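Local coordinates for microcin B17-processing protein McbB (Escherichia coli str. K-12 substr. MG1655, PDB 6GRH) that is necessary to process the inactive microcin B17 precursor McbA into the active antibiotic peptide, at residues S102-L107 with H144-H149; S138-L143 with R248-L253; F266-S271 with K281-H286; N14-E19 with T256-S261. All blocks are in the same frame, centred on the assembly; numbering follows the deposited sequence. Where two conformers were deposited one is given.

In the fold
Interactions 2 and 3 are buried, and interaction 2 lies nearest the centre of the chain. It packs helix 236-254 on strand 139-144 with leucines, a tryptophan and the aliphatic part of R249. Interaction 1 follows on the same strand and joins the loops after strands 97-102 and 139-144. It is partly buried and mostly polar. Interaction 3 lies at one end of the same mixed sheet, at its hairpin, and is held by strand pairing. It meets interaction 2 through R249 with F266, and a long, weak ion pair of E252 with K281. Interaction 4 is partly buried and mostly apolar, and reaches the separate N-terminal sheet. Q251 NE2 and T256 O link it to interaction 2.

Interaction 1 of 4, residues S102-L107 with H144-H149; sequences SDVPHL and HLENYH
D103 and E146 meet through a carboxylate and a backbone N-H, and this kind of bond dominates the contact. E146 N gives its hydrogen to D103 OD1 at 2.9 Å. N147 N gives its hydrogen to D103 OD2 at 2.8 Å. Both oxygens use their syn lone pairs. The first torsion of D103 sets CG between the backbone N and the carbonyl carbon (chi1 66°), which turns the carboxylate to the loop 145-147. A water donates to D103 OD2 and N147 O.

S102 makes a second polar link. S102 OG donates to H144 O at 2.7 Å, with the donor tilted 35° from the carbonyl plane. The same OG accepts from V104 N, forming an ST turn. S102 and H144 are also a parallel bridge of the mixed sheet.

Van der Waals contacts come mainly from V104. V104 CG2 sits at the edge of the H144 ring, 3.9 Å from H144 CD2. V104 CG1 packs 3.7 Å from the carboxylate carbon CD of E146. The polar ends point elsewhere: E146 bridges to R239, and H144 ND1 bonds S171.

Two N-H donors and a water hold the D103 carboxylate, which would probably favour its ionised form.

Interaction 2 of 4, residues S138-L143 with R248-L253; sequences STLIWL and RRLQEL. With EDO (1,2-ethanediol), chain J.
W142 of strand 139-144 packs on R249 and L250 of helix 236-254. The six-membered ring of W142 does most of the touching. R249 CB lies at its edge, near the ring plane, 3.7 Å from W142 CH2. L250 CG comes equally near, 3.7 Å from W142 CE3. L140 CD2 meets L250 CD2 at 3.7 Å and reaches L253 CD1 more loosely.

The axes of 139-143 and 248-253 come within 11.6 Å and run nearly antiparallel (165°). This layering is consistent with a Rossmann-like alpha/beta domain, as in E1-like proteins, probable relatives of McbB.

Further out, R249 turns its chain at CG (chi2 72°) and leaves the tryptophan. L253 CD1 lies over one face of its guanidinium. R249 NH1 forms a salt bridge with E252 OE1 at 2.7 Å, and NH2 bonds F266 O. W142 NE1 is held by S171 OG. R248 NH1 donates to Q251 OE1 in the guanidinium plane. R248 NH2 donates to O1 of an ethanediol, probably from the crystallisation liquor, at 3.1 Å.

Interaction 3 of 4, residues F266-S271 with K281-H286; sequences FMSSVS and KEPVIH
The peptide carbonyl of E282 is the flat group at the centre, and S269 meets it in its own plane. S269 OG donates to E282 O at 2.6 Å, on a lone pair. A chi1 of 73° swings the hydroxyl over to this oxygen. The same E282 O takes a second, weak bond from S269 N at 3.3 Å. The carbonyl of S269 is approached differently: E282 N bonds S269 O at 3.1 Å, but tilted 30° from the carbonyl plane. K281 CA adds a CA-H...O contact to that oxygen.

V270 and K281 lie side by side and point the same way. V270 CG2 touches K281 CE at 3.8 Å in one of the lysine's two conformers. S268 OG rests on P283 CB at 3.6 Å. A water accepts from S269 N and from V284 N, just past the paired residues.

The carboxylate of E282 turns to R203 on helix 193-204, with which it forms a salt bridge.

S269 with E282 is a hydrogen-bonded pair and V270 with K281 a non-hydrogen-bonded one. This is the pattern of an antiparallel beta hairpin, here strands 269-273 and 279-282 at one end of the mixed sheet, beyond which the chain runs on toward zinc ligand C290.

Interaction 4 of 4, residues N14-E19 with T256-S261; sequences NILPFE and TSLVKS
The backbones come nearest at N14 and T256, with CA atoms 6.6 Å apart, and 256-260 passes the strand as an irregular loop without pairing with it. Residues 14-19 belong to strand 13-23 of the N-terminal antiparallel sheet. With its helices, this part is consistent with the winged-helix recognition domain found in enzymes that modify ribosomal peptides. The strand breaks at L16 and P17, and there the loop after helix 236-254 packs against it.

L16 reaches both T256 and L258. L16 CD2 lies 3.7 Å from T256 CG2 and the same distance from L258 CD2. L16 and L258 slide past each other in opposite directions, so their methyl ends lie alongside. P17 CD touches L258 CD2 at 3.8 Å. One methyl group of L258 therefore serves both residues of the break.

N14 lies beside T256, again in opposite directions. N14 CB points toward the threonine and is 3.9 Å from T256 CG2. Chi1 of N14 (-50°) sets where the amide goes, and its OD1 is bonded to T89. I275 of the second subunit also packs on L258, so this junction sits at a subunit interface.

One water closes the polar side: it donates to I15 O at 2.8 Å and lies 2.7 Å from T256 OG1, to which it is also hydrogen-bonded.

Interaction 1 of 4, residues S102-L107 with H144-H149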
loop_
_atom_site.group_PDB
_atom_site.type_symbol
_atom_site.label_atom_id
_atom_site.label_comp_id
_atom_site.label_asym_id
_atom_site.label_seq_id
_atom_site.Cartn_x
_atom_site.Cartn_y
_atom_site.Cartn_z
ATOM N N SER B 102 20.125 -23.621 13.078
ATOM C CA SER B 102 18.713 -23.951 13.327
ATOM C C SER B 102 18.476 -24.646 14.631
ATOM O O SER B 102 19.373 -25.303 15.165
ATOM C CB SER B 102 18.177 -24.840 12.188
ATOM O OG SER B 102 16.767 -24.957 12.235
ATOM N N ASP B 103 17.251 -24.513 15.126
ATOM C CA ASP B 103 16.763 -25.318 16.246
ATOM C C ASP B 103 16.224 -26.663 15.802
ATOM O O ASP B 103 15.943 -27.507 16.643
ATOM C CB ASP B 103 15.727 -24.543 17.091
ATOM C CG ASP B 103 14.408 -24.220 16.348
ATOM O OD1 ASP B 103 14.270 -24.414 15.121
ATOM O OD2 ASP B 103 13.490 -23.695 17.031
ATOM N N VAL B 104 16.091 -26.884 14.493
ATOM C CA VAL B 104 15.739 -28.211 13.946
ATOM C C VAL B 104 16.787 -28.652 12.907
ATOM O O VAL B 104 16.445 -28.899 11.761
ATOM C CB VAL B 104 14.290 -28.253 13.349
ATOM C CG1 VAL B 104 13.252 -28.121 14.449
ATOM C CG2 VAL B 104 14.058 -27.187 12.285
ATOM N N PRO B 105 18.072 -28.777 13.320
ATOM C CA PRO B 105 19.106 -29.133 12.341
ATOM C C PRO B 105 18.868 -30.452 11.626
ATOM O O PRO B 105 19.285 -30.592 10.488
ATOM C CB PRO B 105 20.384 -29.206 13.179
ATOM C CG PRO B 105 19.910 -29.511 14.563
ATOM C CD PRO B 105 18.608 -28.749 14.695
ATOM N N HIS B 106 18.231 -31.414 12.296
ATOM C CA HIS B 106 17.835 -32.689 11.656
ATOM C C HIS B 106 16.982 -32.551 10.364
ATOM O O HIS B 106 17.110 -33.372 9.472
ATOM C CB HIS B 106 17.159 -33.639 12.669
ATOM C CG HIS B 106 16.006 -33.025 13.407
ATOM N ND1 HIS B 106 16.165 -32.049 14.374
ATOM C CD2 HIS B 106 14.671 -33.245 13.312
ATOM C CE1 HIS B 106 14.984 -31.706 14.851
ATOM N NE2 HIS B 106 14.060 -32.418 14.224
ATOM N N LEU B 107 16.170 -31.493 10.242
ATOM C CA LEU B 107 15.436 -31.197 8.993
ATOM C C LEU B 107 16.382 -30.999 7.802
ATOM O O LEU B 107 15.988 -31.198 6.661
ATOM C CB LEU B 107 14.524 -29.957 9.154
ATOM C CG LEU B 107 13.814 -29.369 7.910
ATOM C CD1 LEU B 107 12.849 -30.405 7.304
ATOM C CD2 LEU B 107 13.094 -28.038 8.242
ATOM N N HIS B 144 17.195 -20.513 10.833
ATOM C CA HIS B 144 15.850 -21.037 10.673
ATOM C C HIS B 144 15.365 -21.508 12.036
ATOM O O HIS B 144 15.982 -22.380 12.639
ATOM C CB HIS B 144 15.815 -22.173 9.656
ATOM C CG HIS B 144 14.490 -22.852 9.562
ATOM N ND1 HIS B 144 13.398 -22.252 8.983
ATOM C CD2 HIS B 144 14.062 -24.038 10.038
ATOM C CE1 HIS B 144 12.359 -23.065 9.074
ATOM N NE2 HIS B 144 12.744 -24.172 9.678
ATOM N N LEU B 145 14.233 -20.953 12.489
ATOM C CA LEU B 145 13.637 -21.290 13.782
ATOM C C LEU B 145 12.192 -21.784 13.668
ATOM O O LEU B 145 11.332 -21.058 13.146
ATOM C CB LEU B 145 13.662 -20.063 14.692
ATOM C CG LEU B 145 15.056 -19.532 15.026
ATOM C CD1 LEU B 145 14.968 -18.261 15.854
ATOM C CD2 LEU B 145 15.862 -20.588 15.763
ATOM N N GLU B 146 11.932 -23.007 14.129
ATOM C CA GLU B 146 10.567 -23.473 14.405
ATOM C C GLU B 146 10.032 -22.902 15.710
ATOM O O GLU B 146 8.872 -22.491 15.794
ATOM C CB GLU B 146 10.482 -25.006 14.441
ATOM C CG GLU B 146 10.434 -25.604 13.063
ATOM C CD GLU B 146 9.994 -27.058 12.977
ATOM O OE1 GLU B 146 9.431 -27.641 13.934
ATOM O OE2 GLU B 146 10.191 -27.592 11.876
ATOM N N ASN B 147 10.868 -22.878 16.737
ATOM C CA ASN B 147 10.473 -22.325 18.014
ATOM C C ASN B 147 11.160 -20.976 18.184
ATOM O O ASN B 147 12.279 -20.883 18.670
ATOM C CB ASN B 147 10.781 -23.312 19.115
ATOM C CG ASN B 147 10.117 -24.647 18.861
ATOM O OD1 ASN B 147 8.905 -24.712 18.604
ATOM N ND2 ASN B 147 10.907 -25.725 18.879
ATOM N N TYR B 148 10.455 -19.932 17.767
ATOM C CA TYR B 148 11.027 -18.595 17.687
ATOM C C TYR B 148 11.199 -17.976 19.086
ATOM O O TYR B 148 10.358 -18.124 19.938
ATOM C CB TYR B 148 10.132 -17.700 16.835
ATOM C CG TYR B 148 10.620 -16.297 16.764
ATOM C CD1 TYR B 148 11.513 -15.903 15.786
ATOM C CD2 TYR B 148 10.204 -15.348 17.714
ATOM C CE1 TYR B 148 12.000 -14.607 15.756
ATOM C CE2 TYR B 148 10.664 -14.053 17.683
ATOM C CZ TYR B 148 11.566 -13.683 16.704
ATOM O OH TYR B 148 11.999 -12.392 16.665
ATOM N N HIS B 149 12.311 -17.303 19.297
ATOM C CA HIS B 149 12.456 -16.353 20.395
ATOM C C HIS B 149 13.409 -15.294 19.874
ATOM O O HIS B 149 14.442 -15.649 19.282
ATOM C CB HIS B 149 13.004 -16.992 21.681
ATOM C CG HIS B 149 12.779 -16.144 22.897
ATOM N ND1 HIS B 149 13.406 -14.932 23.082
ATOM C CD2 HIS B 149 11.955 -16.303 23.961
ATOM C CE1 HIS B 149 12.986 -14.382 24.207
ATOM N NE2 HIS B 149 12.103 -15.195 24.761
HETATM O O HOH W 1 14.185 -22.454 19.259
#

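Interaction 2 of 4, residues S138-L143 with R248-L253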
loop_
_atom_site.group_PDB
_atom_site.type_symbol
_atom_site.label_atom_id
_atom_site.label_comp_id
_atom_site.label_asym_id
_atom_site.label_seq_id
_atom_site.Cartn_x
_atom_site.Cartn_y
_atom_site.Cartn_z
ATOM N N SER B 138 32.841 -13.470 4.770
ATOM C CA SER B 138 31.995 -13.491 3.592
ATOM C C SER B 138 31.039 -14.689 3.545
ATOM O O SER B 138 30.864 -15.294 2.501
ATOM C CB SER B 138 32.838 -13.437 2.313
ATOM O OG SER B 138 33.724 -12.348 2.372
ATOM N N THR B 139 30.418 -15.003 4.676
ATOM C CA THR B 139 29.482 -16.107 4.779
ATOM C C THR B 139 28.064 -15.580 4.908
ATOM O O THR B 139 27.831 -14.614 5.663
ATOM C CB THR B 139 29.796 -16.939 6.025
ATOM O OG1 THR B 139 31.124 -17.453 5.911
ATOM C CG2 THR B 139 28.823 -18.074 6.209
ATOM N N LEU B 140 27.136 -16.187 4.167
ATOM C CA LEU B 140 25.699 -15.976 4.378
ATOM C C LEU B 140 25.222 -16.908 5.495
ATOM O O LEU B 140 25.375 -18.127 5.411
ATOM C CB LEU B 140 24.912 -16.234 3.106
ATOM C CG LEU B 140 23.378 -16.095 3.124
ATOM C CD1 LEU B 140 22.960 -14.671 3.432
ATOM C CD2 LEU B 140 22.805 -16.542 1.799
ATOM N N ILE B 141 24.672 -16.339 6.553
ATOM C CA ILE B 141 24.148 -17.115 7.657
ATOM C C ILE B 141 22.627 -17.187 7.544
ATOM O O ILE B 141 21.937 -16.152 7.665
ATOM C CB ILE B 141 24.559 -16.506 9.022
ATOM C CG1 ILE B 141 26.082 -16.397 9.117
ATOM C CG2 ILE B 141 23.954 -17.308 10.162
ATOM C CD1 ILE B 141 26.597 -15.733 10.378
ATOM N N TRP B 142 22.110 -18.396 7.328
ATOM C CA TRP B 142 20.685 -18.644 7.335
ATOM C C TRP B 142 20.279 -19.161 8.708
ATOM O O TRP B 142 20.703 -20.230 9.112
ATOM C CB TRP B 142 20.287 -19.665 6.255
ATOM C CG TRP B 142 18.795 -19.680 6.029
ATOM C CD1 TRP B 142 17.825 -19.973 6.973
ATOM C CD2 TRP B 142 18.096 -19.355 4.834
ATOM N NE1 TRP B 142 16.583 -19.873 6.415
ATOM C CE2 TRP B 142 16.709 -19.466 5.119
ATOM C CE3 TRP B 142 18.495 -18.985 3.546
ATOM C CZ2 TRP B 142 15.717 -19.217 4.165
ATOM C CZ3 TRP B 142 17.520 -18.728 2.594
ATOM C CH2 TRP B 142 16.139 -18.844 2.915
ATOM N N LEU B 143 19.456 -18.389 9.434
ATOM C CA LEU B 143 18.945 -18.815 10.731
ATOM C C LEU B 143 17.491 -19.237 10.591
ATOM O O LEU B 143 16.655 -18.408 10.276
ATOM C CB LEU B 143 19.078 -17.689 11.733
ATOM C CG LEU B 143 18.477 -17.849 13.126
ATOM C CD1 LEU B 143 19.053 -19.042 13.883
ATOM C CD2 LEU B 143 18.705 -16.546 13.902
ATOM N N ARG B 248 15.308 -22.894 -2.729
ATOM C CA ARG B 248 15.192 -22.007 -3.862
ATOM C C ARG B 248 15.684 -20.609 -3.583
ATOM O O ARG B 248 16.286 -19.994 -4.449
ATOM C CB ARG B 248 13.782 -21.947 -4.415
ATOM C CG ARG B 248 13.371 -23.232 -5.074
ATOM C CD ARG B 248 14.304 -23.626 -6.225
ATOM N NE ARG B 248 13.620 -24.571 -7.085
ATOM C CZ ARG B 248 14.194 -25.431 -7.909
ATOM N NH1 ARG B 248 15.519 -25.506 -8.042
ATOM N NH2 ARG B 248 13.412 -26.211 -8.644
ATOM N N ARG B 249 15.478 -20.136 -2.365
ATOM C CA ARG B 249 15.996 -18.846 -1.998
ATOM C C ARG B 249 17.527 -18.821 -1.959
ATOM O O ARG B 249 18.156 -17.898 -2.478
ATOM C CB ARG B 249 15.326 -18.360 -0.690
ATOM C CG ARG B 249 15.711 -16.949 -0.322
ATOM C CD ARG B 249 15.045 -15.956 -1.252
ATOM N NE ARG B 249 15.437 -14.604 -0.904
ATOM C CZ ARG B 249 15.950 -13.688 -1.720
ATOM N NH1 ARG B 249 16.114 -13.906 -3.034
ATOM N NH2 ARG B 249 16.272 -12.500 -1.209
ATOM N N LEU B 250 18.134 -19.817 -1.353
ATOM C CA LEU B 250 19.588 -19.936 -1.367
ATOM C C LEU B 250 20.123 -20.056 -2.773
ATOM O O LEU B 250 21.169 -19.476 -3.110
ATOM C CB LEU B 250 20.063 -21.142 -0.540
ATOM C CG LEU B 250 20.276 -20.954 0.958
ATOM C CD1 LEU B 250 20.574 -22.301 1.588
ATOM C CD2 LEU B 250 21.370 -19.933 1.265
ATOM N N GLN B 251 19.413 -20.838 -3.590
ATOM C CA GLN B 251 19.769 -21.006 -4.991
ATOM C C GLN B 251 19.757 -19.677 -5.741
ATOM O O GLN B 251 20.729 -19.374 -6.449
ATOM C CB GLN B 251 18.885 -22.050 -5.639
ATOM C CG GLN B 251 19.234 -22.343 -7.084
ATOM C CD GLN B 251 18.511 -23.554 -7.630
ATOM O OE1 GLN B 251 17.694 -24.181 -6.943
ATOM N NE2 GLN B 251 18.880 -23.951 -8.832
ATOM N N GLU B 252 18.712 -18.855 -5.528
ATOM C CA GLU B 252 18.641 -17.539 -6.141
ATOM C C GLU B 252 19.838 -16.680 -5.805
ATOM O O GLU B 252 20.365 -15.981 -6.669
ATOM C CB GLU B 252 17.408 -16.746 -5.674
ATOM C CG GLU B 252 16.106 -17.203 -6.244
ATOM C CD GLU B 252 14.886 -16.586 -5.531
ATOM O OE1 GLU B 252 15.036 -15.630 -4.736
ATOM O OE2 GLU B 252 13.768 -17.089 -5.785
ATOM N N LEU B 253 20.232 -16.719 -4.543
ATOM C CA LEU B 253 21.275 -15.842 -4.007
ATOM C C LEU B 253 22.694 -16.317 -4.293
ATOM O O LEU B 253 23.541 -15.488 -4.626
ATOM C CB LEU B 253 21.114 -15.673 -2.488
ATOM C CG LEU B 253 19.849 -14.890 -2.067
ATOM C CD1 LEU B 253 19.567 -15.114 -0.594
ATOM C CD2 LEU B 253 19.998 -13.416 -2.361
HETATM C C1 EDO J . 15.103 -28.808 -10.176
HETATM O O1 EDO J . 15.187 -27.506 -10.763
HETATM C C2 EDO J . 13.812 -29.452 -10.653
HETATM O O2 EDO J . 13.473 -30.574 -9.842
#

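Interaction 3 of 4, residues F266-S271 with K281-H286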
loop_
_atom_site.group_PDB
_atom_site.type_symbol
_atom_site.label_atom_id
_atom_site.label_comp_id
_atom_site.label_asym_id
_atom_site.label_seq_id
_atom_site.Cartn_x
_atom_site.Cartn_y
_atom_site.Cartn_z
ATOM N N PHE B 266 15.408 -8.464 -5.539
ATOM C CA PHE B 266 16.340 -9.594 -5.345
ATOM C C PHE B 266 16.685 -9.857 -3.867
ATOM O O PHE B 266 16.773 -10.999 -3.438
ATOM C CB PHE B 266 17.620 -9.298 -6.135
ATOM C CG PHE B 266 18.668 -10.363 -6.045
ATOM C CD1 PHE B 266 18.405 -11.651 -6.473
ATOM C CD2 PHE B 266 19.928 -10.067 -5.543
ATOM C CE1 PHE B 266 19.384 -12.632 -6.417
ATOM C CE2 PHE B 266 20.918 -11.056 -5.483
ATOM C CZ PHE B 266 20.630 -12.337 -5.911
ATOM N N MET B 267 16.856 -8.815 -3.077
ATOM C CA MET B 267 17.171 -9.032 -1.667
ATOM C C MET B 267 15.980 -8.932 -0.727
ATOM O O MET B 267 16.167 -8.912 0.495
ATOM C CB MET B 267 18.274 -8.089 -1.247
ATOM C CG MET B 267 19.582 -8.460 -1.918
ATOM S SD MET B 267 20.874 -7.310 -1.454
ATOM C CE MET B 267 20.871 -7.430 0.331
ATOM N N SER B 268 14.765 -8.870 -1.281
ATOM C CA SER B 268 13.578 -8.652 -0.462
ATOM C C SER B 268 13.049 -9.891 0.274
ATOM O O SER B 268 13.388 -11.033 -0.044
ATOM C CB SER B 268 12.456 -8.076 -1.341
ATOM O OG SER B 268 12.899 -6.872 -1.896
ATOM N N SER B 269 12.162 -9.637 1.235
ATOM C CA SER B 269 11.521 -10.686 2.005
ATOM C C SER B 269 10.596 -11.523 1.105
ATOM O O SER B 269 10.083 -11.029 0.117
ATOM C CB SER B 269 10.714 -10.088 3.164
ATOM O OG SER B 269 9.537 -9.464 2.664
ATOM N N VAL B 270 10.374 -12.774 1.504
ATOM C CA VAL B 270 9.482 -13.700 0.835
ATOM C C VAL B 270 8.621 -14.309 1.932
ATOM O O VAL B 270 9.154 -14.864 2.879
ATOM C CB VAL B 270 10.258 -14.836 0.130
ATOM C CG1 VAL B 270 9.278 -15.827 -0.527
ATOM C CG2 VAL B 270 11.237 -14.260 -0.882
ATOM N N SER B 271 7.304 -14.154 1.831
ATOM C CA SER B 271 6.357 -14.723 2.789
ATOM C C SER B 271 5.445 -15.709 2.061
ATOM O O SER B 271 5.015 -15.440 0.935
ATOM C CB SER B 271 5.501 -13.613 3.442
ATOM O OG SER B 271 6.335 -12.569 3.957
ATOM N N LYS B 281 6.342 -11.400 -2.128
ATOM C CA LYS B 281 7.694 -10.875 -2.019
ATOM C C LYS B 281 7.659 -9.347 -1.945
ATOM O O LYS B 281 7.163 -8.693 -2.869
ATOM C CB LYS B 281 8.523 -11.337 -3.224
ATOM C CG LYS B 281 8.549 -12.842 -3.403
ATOM C CD LYS B 281 9.428 -13.266 -4.568
ATOM C CE LYS B 281 9.884 -14.707 -4.390
ATOM N NZ LYS B 281 11.001 -15.058 -5.301
ATOM N N GLU B 282 8.212 -8.791 -0.864
ATOM C CA GLU B 282 7.966 -7.414 -0.442
ATOM C C GLU B 282 9.212 -6.815 0.211
ATOM O O GLU B 282 9.748 -7.414 1.122
ATOM C CB GLU B 282 6.792 -7.395 0.571
ATOM C CG GLU B 282 6.246 -6.018 0.904
ATOM C CD GLU B 282 4.960 -6.029 1.750
ATOM O OE1 GLU B 282 4.507 -7.112 2.193
ATOM O OE2 GLU B 282 4.376 -4.933 1.977
ATOM N N PRO B 283 9.651 -5.621 -0.240
ATOM C CA PRO B 283 10.759 -4.959 0.449
ATOM C C PRO B 283 10.217 -4.260 1.689
ATOM O O PRO B 283 9.188 -3.620 1.599
ATOM C CB PRO B 283 11.262 -3.959 -0.591
ATOM C CG PRO B 283 10.036 -3.613 -1.417
ATOM C CD PRO B 283 9.077 -4.769 -1.306
ATOM N N VAL B 284 10.862 -4.411 2.838
ATOM C CA VAL B 284 10.418 -3.694 4.046
ATOM C C VAL B 284 11.332 -2.498 4.288
ATOM O O VAL B 284 12.492 -2.534 3.945
ATOM C CB VAL B 284 10.331 -4.601 5.296
ATOM C CG1 VAL B 284 9.641 -5.922 4.947
ATOM C CG2 VAL B 284 11.683 -4.828 5.928
ATOM N N ILE B 285 10.799 -1.470 4.914
ATOM C CA ILE B 285 11.586 -0.323 5.351
ATOM C C ILE B 285 12.298 -0.625 6.678
ATOM O O ILE B 285 11.939 -1.557 7.399
ATOM C CB ILE B 285 10.727 0.964 5.471
ATOM C CG1 ILE B 285 9.655 0.851 6.553
ATOM C CG2 ILE B 285 10.058 1.286 4.131
ATOM C CD1 ILE B 285 8.961 2.149 6.866
ATOM N N HIS B 286 13.332 0.148 6.966
ATOM C CA HIS B 286 13.954 0.135 8.304
ATOM C C HIS B 286 12.915 0.586 9.329
ATOM O O HIS B 286 12.169 1.535 9.088
ATOM C CB HIS B 286 15.144 1.084 8.361
ATOM C CG HIS B 286 16.315 0.634 7.558
ATOM N ND1 HIS B 286 16.478 0.961 6.231
ATOM C CD2 HIS B 286 17.392 -0.112 7.901
ATOM C CE1 HIS B 286 17.606 0.424 5.789
ATOM N NE2 HIS B 286 18.183 -0.223 6.786
HETATM O O HOH W 2 12.660 -7.048 2.769
#

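Interaction 4 of 4, residues N14-E19 with T256-S261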
loop_
_atom_site.group_PDB
_atom_site.type_symbol
_atom_site.label_atom_id
_atom_site.label_comp_id
_atom_site.label_asym_id
_atom_site.label_seq_id
_atom_site.Cartn_x
_atom_site.Cartn_y
_atom_site.Cartn_z
ATOM N N ASN B 14 27.945 -25.137 -14.760
ATOM C CA ASN B 14 26.777 -25.572 -13.967
ATOM C C ASN B 14 25.974 -26.541 -14.800
ATOM O O ASN B 14 25.715 -26.257 -15.960
ATOM C CB ASN B 14 25.885 -24.377 -13.604
ATOM C CG ASN B 14 26.674 -23.239 -13.001
ATOM O OD1 ASN B 14 26.801 -22.156 -13.589
ATOM N ND2 ASN B 14 27.292 -23.508 -11.886
ATOM N N ILE B 15 25.613 -27.685 -14.222
ATOM C CA ILE B 15 24.723 -28.659 -14.876
ATOM C C ILE B 15 23.282 -28.315 -14.491
ATOM O O ILE B 15 22.953 -28.214 -13.308
ATOM C CB ILE B 15 25.088 -30.118 -14.517
ATOM C CG1 ILE B 15 26.540 -30.399 -14.904
ATOM C CG2 ILE B 15 24.197 -31.123 -15.220
ATOM C CD1 ILE B 15 27.064 -31.721 -14.392
ATOM N N LEU B 16 22.440 -28.121 -15.499
ATOM C CA LEU B 16 21.073 -27.633 -15.306
ATOM C C LEU B 16 20.130 -28.820 -15.238
ATOM O O LEU B 16 20.539 -29.933 -15.490
ATOM C CB LEU B 16 20.683 -26.664 -16.428
ATOM C CG LEU B 16 21.623 -25.476 -16.607
ATOM C CD1 LEU B 16 21.393 -24.723 -17.914
ATOM C CD2 LEU B 16 21.491 -24.522 -15.422
ATOM N N PRO B 17 18.863 -28.601 -14.860
ATOM C CA PRO B 17 17.949 -29.755 -14.821
ATOM C C PRO B 17 17.642 -30.339 -16.200
ATOM O O PRO B 17 17.296 -29.597 -17.121
ATOM C CB PRO B 17 16.663 -29.172 -14.203
ATOM C CG PRO B 17 17.140 -27.981 -13.432
ATOM C CD PRO B 17 18.221 -27.402 -14.311
ATOM N N PHE B 18 17.759 -31.654 -16.329
ATOM C CA PHE B 18 17.374 -32.336 -17.559
ATOM C C PHE B 18 17.157 -33.811 -17.314
ATOM O O PHE B 18 17.561 -34.329 -16.270
ATOM C CB PHE B 18 18.424 -32.122 -18.653
ATOM C CG PHE B 18 19.704 -32.881 -18.435
ATOM C CD1 PHE B 18 20.680 -32.391 -17.594
ATOM C CD2 PHE B 18 19.926 -34.096 -19.074
ATOM C CE1 PHE B 18 21.870 -33.084 -17.396
ATOM C CE2 PHE B 18 21.114 -34.780 -18.890
ATOM C CZ PHE B 18 22.082 -34.281 -18.044
ATOM N N GLU B 19 16.502 -34.484 -18.258
ATOM C CA GLU B 19 16.475 -35.940 -18.290
ATOM C C GLU B 19 16.910 -36.412 -19.673
ATOM O O GLU B 19 16.734 -35.706 -20.673
ATOM C CB GLU B 19 15.092 -36.518 -17.942
ATOM C CG GLU B 19 14.537 -36.195 -16.550
ATOM C CD GLU B 19 15.299 -36.836 -15.387
ATOM O OE1 GLU B 19 15.882 -37.934 -15.536
ATOM O OE2 GLU B 19 15.349 -36.213 -14.299
ATOM N N THR B 256 22.976 -22.132 -8.528
ATOM C CA THR B 256 22.796 -22.130 -9.977
ATOM C C THR B 256 21.522 -21.350 -10.310
ATOM O O THR B 256 20.400 -21.801 -10.030
ATOM C CB THR B 256 22.700 -23.573 -10.497
ATOM O OG1 THR B 256 23.930 -24.233 -10.211
ATOM C CG2 THR B 256 22.396 -23.618 -11.988
ATOM N N SER B 257 21.710 -20.176 -10.877
ATOM C CA SER B 257 20.583 -19.294 -11.199
ATOM C C SER B 257 19.820 -19.890 -12.380
ATOM O O SER B 257 20.420 -20.185 -13.419
ATOM C CB SER B 257 21.091 -17.879 -11.525
ATOM O OG SER B 257 19.995 -17.025 -11.876
ATOM N N LEU B 258 18.531 -20.166 -12.189
ATOM C CA LEU B 258 17.676 -20.664 -13.263
ATOM C C LEU B 258 16.721 -19.579 -13.837
ATOM O O LEU B 258 16.413 -19.582 -15.023
ATOM C CB LEU B 258 16.874 -21.857 -12.735
ATOM C CG LEU B 258 17.694 -23.083 -12.337
ATOM C CD1 LEU B 258 16.791 -24.125 -11.704
ATOM C CD2 LEU B 258 18.416 -23.638 -13.543
ATOM N N VAL B 259 16.278 -18.665 -12.990
ATOM C CA VAL B 259 15.406 -17.559 -13.394
ATOM C C VAL B 259 16.025 -16.321 -12.746
ATOM O O VAL B 259 16.166 -16.288 -11.536
ATOM C CB VAL B 259 13.978 -17.773 -12.851
ATOM C CG1 VAL B 259 13.089 -16.540 -13.102
ATOM C CG2 VAL B 259 13.350 -19.002 -13.507
ATOM N N LYS B 260 16.388 -15.319 -13.528
ATOM C CA LYS B 260 16.907 -14.078 -12.966
ATOM C C LYS B 260 15.817 -13.292 -12.198
ATOM O O LYS B 260 14.628 -13.348 -12.536
ATOM C CB LYS B 260 17.495 -13.201 -14.065
ATOM C CG LYS B 260 18.781 -13.696 -14.696
ATOM C CD LYS B 260 19.027 -12.946 -16.011
ATOM C CE LYS B 260 20.450 -13.035 -16.525
ATOM N NZ LYS B 260 21.033 -14.372 -16.317
ATOM N N SER B 261 16.235 -12.587 -11.147
ATOM C CA SER B 261 15.354 -11.698 -10.389
ATOM C C SER B 261 15.587 -10.263 -10.794
ATOM O O SER B 261 16.724 -9.856 -11.052
ATOM C CB SER B 261 15.640 -11.824 -8.893
ATOM O OG SER B 261 15.559 -13.172 -8.463
HETATM O O HOH W 3 23.385 -26.753 -10.920
#